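Local coordinates for D-alanyl-D-alanine carboxypeptidase (Penicillin binding protein) family protein (Francisella tularensis subsp. tularensis, PDB 6OSU) that probably removes C-terminal D-alanyl residues from sugar-peptide cell wall precursors, as a serine-type D-Ala-D-Ala carboxypeptidase of the peptidase S11 family, at residues P191-V203 with N263-M277. Residues are numbered along the deposited sequence; the frame is centred on the assembly and turned at random.
Sequences PEAYKVYDDKGLV and NRNRLLFTFDGADGM
Met277 lies over one face of the Tyr197 ring, its CG 3.9 Å from the ring centroid and 6° off the normal, a CH-pi contact. The extended chain carries SD higher above the same ring, a distant Met-aromatic contact, and brings CE to 3.6 Å from Tyr197 CE2; the Gly276-Met277 peptide is cis. The edge of the Tyr194 ring approaches Met277 CG, while Tyr194 OH donates to Asp275 OD2 at 2.7 Å from above the carboxylate plane, ring and carboxylate nearly perpendicular. Asp275 OD1 is held separately by a salt bridge to Arg299, which would be expected to favour the charged carboxylate.

Farther along, Asn263 grips the turn after Tyr197 twice: its N donates to Lys200 O (2.7 Å), and ND2, placed by a CG anti to the backbone N (chi1 -169°), to Asp199 O (3.1 Å), in its amide plane. Asn263 OD1 closes an Asx turn with Asn265 N, fixing the amide's rotation. Leu268 CD1 packs 3.6 Å from Asp199 O. One water bridges Tyr197 O, Asn265 ND2 and Met277 O. The bent chain of Lys200 runs past Phe269, with Lys200 CD 3.7 Å from Phe269 CE1.

Tyr197 OH bonds weakly to Ser71 of helix 66-79, which also carries Lys67, the predicted proton acceptor. Helix 191-194 and the helical residues after it pack on outer strand 274-282, while Asn263, just after strand 258-262, binds backbone leading into strand 201-205; helix 176-189 touches Met277.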
# COMPACT_ATOMS: atom_id res chain seq x y z
N PRO A 191 6.75 4.44 8.17
CA PRO A 191 7.52 3.27 7.71
C PRO A 191 7.89 2.30 8.82
O PRO A 191 7.96 1.09 8.56
CB PRO A 191 8.76 3.90 7.07
CG PRO A 191 8.89 5.22 7.72
CD PRO A 191 7.50 5.69 7.99
N GLU A 192 8.13 2.77 10.04
CA GLU A 192 8.47 1.85 11.13
C GLU A 192 7.27 1.02 11.54
O GLU A 192 7.36 -0.21 11.65
CB GLU A 192 9.02 2.62 12.33
CG GLU A 192 8.97 1.81 13.62
CD GLU A 192 10.30 1.76 14.34
OE1 GLU A 192 11.03 2.78 14.33
OE2 GLU A 192 10.62 0.70 14.93
N ALA A 193 6.13 1.67 11.78
CA ALA A 193 4.92 0.93 12.13
C ALA A 193 4.51 -0.03 11.03
O ALA A 193 3.97 -1.11 11.32
CB ALA A 193 3.77 1.90 12.44
N TYR A 194 4.76 0.32 9.77
CA TYR A 194 4.39 -0.56 8.68
C TYR A 194 5.20 -1.85 8.67
O TYR A 194 4.73 -2.86 8.14
CB TYR A 194 4.54 0.15 7.34
CG TYR A 194 4.27 -0.77 6.18
CD1 TYR A 194 3.01 -1.30 5.97
CD2 TYR A 194 5.29 -1.13 5.30
CE1 TYR A 194 2.76 -2.17 4.92
CE2 TYR A 194 5.05 -1.99 4.24
CZ TYR A 194 3.78 -2.50 4.06
OH TYR A 194 3.53 -3.35 3.00
N LYS A 195 6.41 -1.84 9.24
CA LYS A 195 7.21 -3.06 9.30
C LYS A 195 6.53 -4.17 10.08
O LYS A 195 6.86 -5.35 9.88
CB LYS A 195 8.58 -2.77 9.92
CG LYS A 195 9.46 -1.85 9.10
CD LYS A 195 10.81 -1.63 9.78
CE LYS A 195 11.59 -0.50 9.12
NZ LYS A 195 12.19 0.41 10.14
N VAL A 196 5.58 -3.84 10.96
CA VAL A 196 4.91 -4.86 11.77
C VAL A 196 4.11 -5.81 10.89
O VAL A 196 3.94 -6.99 11.23
CB VAL A 196 4.02 -4.19 12.84
CG1 VAL A 196 3.36 -5.24 13.73
CG2 VAL A 196 4.82 -3.22 13.67
N TYR A 197 3.61 -5.33 9.75
CA TYR A 197 2.77 -6.17 8.90
C TYR A 197 3.55 -7.32 8.27
O TYR A 197 2.92 -8.26 7.77
CB TYR A 197 2.11 -5.32 7.82
CG TYR A 197 1.01 -4.44 8.35
CD1 TYR A 197 -0.22 -4.98 8.72
CD2 TYR A 197 1.19 -3.07 8.49
CE1 TYR A 197 -1.23 -4.18 9.21
CE2 TYR A 197 0.17 -2.26 8.98
CZ TYR A 197 -1.04 -2.83 9.34
OH TYR A 197 -2.05 -2.04 9.82
N ASP A 198 4.87 -7.28 8.29
CA ASP A 198 5.69 -8.36 7.76
C ASP A 198 5.96 -9.46 8.79
O ASP A 198 6.60 -10.46 8.45
CB ASP A 198 7.02 -7.81 7.22
CG ASP A 198 7.73 -8.78 6.31
OD1 ASP A 198 7.08 -9.35 5.40
OD2 ASP A 198 8.95 -8.99 6.49
N ASP A 199 5.47 -9.30 10.03
CA ASP A 199 5.66 -10.34 11.04
C ASP A 199 4.97 -11.63 10.62
O ASP A 199 3.80 -11.63 10.26
CB ASP A 199 5.11 -9.87 12.39
CG ASP A 199 5.97 -8.80 13.05
OD1 ASP A 199 6.95 -8.35 12.41
OD2 ASP A 199 5.66 -8.42 14.20
N LYS A 200 5.72 -12.74 10.69
CA LYS A 200 5.17 -14.03 10.28
C LYS A 200 4.13 -14.54 11.26
O LYS A 200 3.21 -15.27 10.87
CB LYS A 200 6.29 -15.05 10.11
CG LYS A 200 7.41 -14.61 9.18
CD LYS A 200 7.00 -14.69 7.72
CE LYS A 200 7.10 -13.33 7.05
NZ LYS A 200 8.44 -12.70 7.26
N GLY A 201 4.24 -14.18 12.53
CA GLY A 201 3.29 -14.65 13.52
C GLY A 201 3.51 -13.97 14.85
O GLY A 201 4.29 -13.02 14.97
N LEU A 202 2.81 -14.47 15.87
CA LEU A 202 2.86 -13.91 17.21
C LEU A 202 3.00 -15.03 18.23
O LEU A 202 2.12 -15.90 18.33
CB LEU A 202 1.60 -13.08 17.50
CG LEU A 202 1.43 -12.60 18.95
CD1 LEU A 202 2.59 -11.69 19.36
CD2 LEU A 202 0.10 -11.89 19.13
N VAL A 203 4.10 -15.02 18.97
CA VAL A 203 4.31 -15.92 20.10
C VAL A 203 3.95 -15.14 21.36
O VAL A 203 4.68 -14.23 21.76
CB VAL A 203 5.76 -16.42 20.16
CG1 VAL A 203 5.93 -17.44 21.28
CG2 VAL A 203 6.17 -17.02 18.82
N ASN A 263 0.49 -15.07 11.06
CA ASN A 263 -0.12 -14.07 10.22
C ASN A 263 -0.85 -14.77 9.08
O ASN A 263 -0.27 -15.59 8.37
CB ASN A 263 0.94 -13.11 9.67
CG ASN A 263 0.35 -11.89 8.99
OD1 ASN A 263 -0.76 -11.93 8.45
ND2 ASN A 263 1.10 -10.80 9.00
N ARG A 264 -2.13 -14.45 8.92
CA ARG A 264 -2.96 -15.12 7.93
C ARG A 264 -2.86 -14.50 6.55
O ARG A 264 -3.63 -14.89 5.66
CB ARG A 264 -4.42 -15.16 8.40
CG ARG A 264 -4.65 -16.25 9.44
CD ARG A 264 -6.10 -16.45 9.80
NE ARG A 264 -6.94 -16.80 8.67
CZ ARG A 264 -8.25 -16.97 8.76
NH1 ARG A 264 -8.97 -17.30 7.69
NH2 ARG A 264 -8.85 -16.82 9.93
N ASN A 265 -1.94 -13.57 6.35
CA ASN A 265 -1.62 -13.10 5.00
C ASN A 265 -0.63 -14.10 4.41
O ASN A 265 0.58 -14.03 4.63
CB ASN A 265 -1.05 -11.69 5.03
CG ASN A 265 -0.72 -11.17 3.64
OD1 ASN A 265 -1.10 -11.77 2.63
ND2 ASN A 265 -0.01 -10.05 3.58
N ARG A 266 -1.17 -15.06 3.65
CA ARG A 266 -0.35 -16.13 3.09
C ARG A 266 0.74 -15.59 2.18
O ARG A 266 1.78 -16.24 2.00
CB ARG A 266 -1.23 -17.12 2.34
CG ARG A 266 -2.17 -17.93 3.22
CD ARG A 266 -1.38 -18.71 4.25
NE ARG A 266 -0.26 -19.41 3.63
CZ ARG A 266 0.73 -19.99 4.31
NH1 ARG A 266 0.73 -19.95 5.64
NH2 ARG A 266 1.71 -20.60 3.67
N LEU A 267 0.53 -14.40 1.60
CA LEU A 267 1.50 -13.85 0.66
C LEU A 267 2.87 -13.65 1.28
O LEU A 267 3.89 -13.71 0.58
CB LEU A 267 0.98 -12.52 0.11
CG LEU A 267 0.40 -12.52 -1.31
CD1 LEU A 267 -0.72 -13.53 -1.43
CD2 LEU A 267 -0.08 -11.13 -1.68
N LEU A 268 2.93 -13.41 2.60
CA LEU A 268 4.22 -13.24 3.26
C LEU A 268 5.12 -14.44 3.04
O LEU A 268 6.34 -14.29 2.86
CB LEU A 268 4.02 -13.02 4.76
CG LEU A 268 3.33 -11.74 5.22
CD1 LEU A 268 3.31 -11.68 6.74
CD2 LEU A 268 4.03 -10.52 4.63
N PHE A 269 4.55 -15.64 3.03
CA PHE A 269 5.32 -16.87 2.90
C PHE A 269 5.52 -17.29 1.45
O PHE A 269 6.53 -17.93 1.14
CB PHE A 269 4.63 -18.01 3.67
CG PHE A 269 4.18 -17.62 5.05
CD1 PHE A 269 4.98 -17.87 6.15
CD2 PHE A 269 2.95 -17.01 5.24
CE1 PHE A 269 4.56 -17.52 7.42
CE2 PHE A 269 2.53 -16.65 6.51
CZ PHE A 269 3.34 -16.91 7.60
N THR A 270 4.59 -16.95 0.56
CA THR A 270 4.60 -17.45 -0.81
C THR A 270 5.13 -16.45 -1.82
O THR A 270 5.91 -16.83 -2.70
CB THR A 270 3.18 -17.88 -1.22
OG1 THR A 270 2.29 -16.75 -1.15
CG2 THR A 270 2.67 -18.98 -0.30
N PHE A 271 4.75 -15.18 -1.72
CA PHE A 271 5.11 -14.18 -2.73
C PHE A 271 6.44 -13.52 -2.35
O PHE A 271 6.57 -12.97 -1.25
CB PHE A 271 4.01 -13.13 -2.86
CG PHE A 271 4.08 -12.33 -4.14
CD1 PHE A 271 3.32 -12.69 -5.23
CD2 PHE A 271 4.91 -11.23 -4.23
CE1 PHE A 271 3.38 -11.95 -6.40
CE2 PHE A 271 4.98 -10.49 -5.39
CZ PHE A 271 4.21 -10.85 -6.48
N ASP A 272 7.40 -13.58 -3.26
CA ASP A 272 8.72 -13.00 -3.00
C ASP A 272 8.63 -11.48 -2.97
O ASP A 272 8.16 -10.85 -3.92
CB ASP A 272 9.71 -13.44 -4.07
CG ASP A 272 11.13 -13.55 -3.54
OD1 ASP A 272 11.51 -14.65 -3.09
OD2 ASP A 272 11.86 -12.53 -3.57
N GLY A 273 9.07 -10.89 -1.86
CA GLY A 273 9.07 -9.45 -1.72
C GLY A 273 7.82 -8.85 -1.13
O GLY A 273 7.74 -7.62 -1.01
N ALA A 274 6.84 -9.66 -0.75
CA ALA A 274 5.62 -9.16 -0.13
C ALA A 274 5.88 -8.87 1.34
O ALA A 274 6.41 -9.71 2.07
CB ALA A 274 4.49 -10.17 -0.28
N ASP A 275 5.50 -7.66 1.79
CA ASP A 275 5.66 -7.28 3.18
C ASP A 275 4.37 -6.77 3.82
O ASP A 275 4.42 -6.23 4.93
CB ASP A 275 6.77 -6.23 3.33
CG ASP A 275 6.65 -5.10 2.33
OD1 ASP A 275 7.70 -4.53 1.96
OD2 ASP A 275 5.52 -4.79 1.90
N GLY A 276 3.23 -6.92 3.15
CA GLY A 276 1.97 -6.44 3.69
C GLY A 276 0.81 -7.05 2.93
O GLY A 276 1.00 -7.75 1.93
N MET A 277 -0.39 -6.78 3.42
CA MET A 277 -0.61 -5.90 4.56
C MET A 277 -1.62 -6.50 5.54
O MET A 277 -1.28 -6.80 6.68
CB MET A 277 -1.08 -4.52 4.08
CG MET A 277 -1.19 -3.45 5.17
SD MET A 277 -1.54 -1.79 4.53
CE MET A 277 -1.17 -0.78 5.96
O HOH W 1 0.78 -8.60 6.27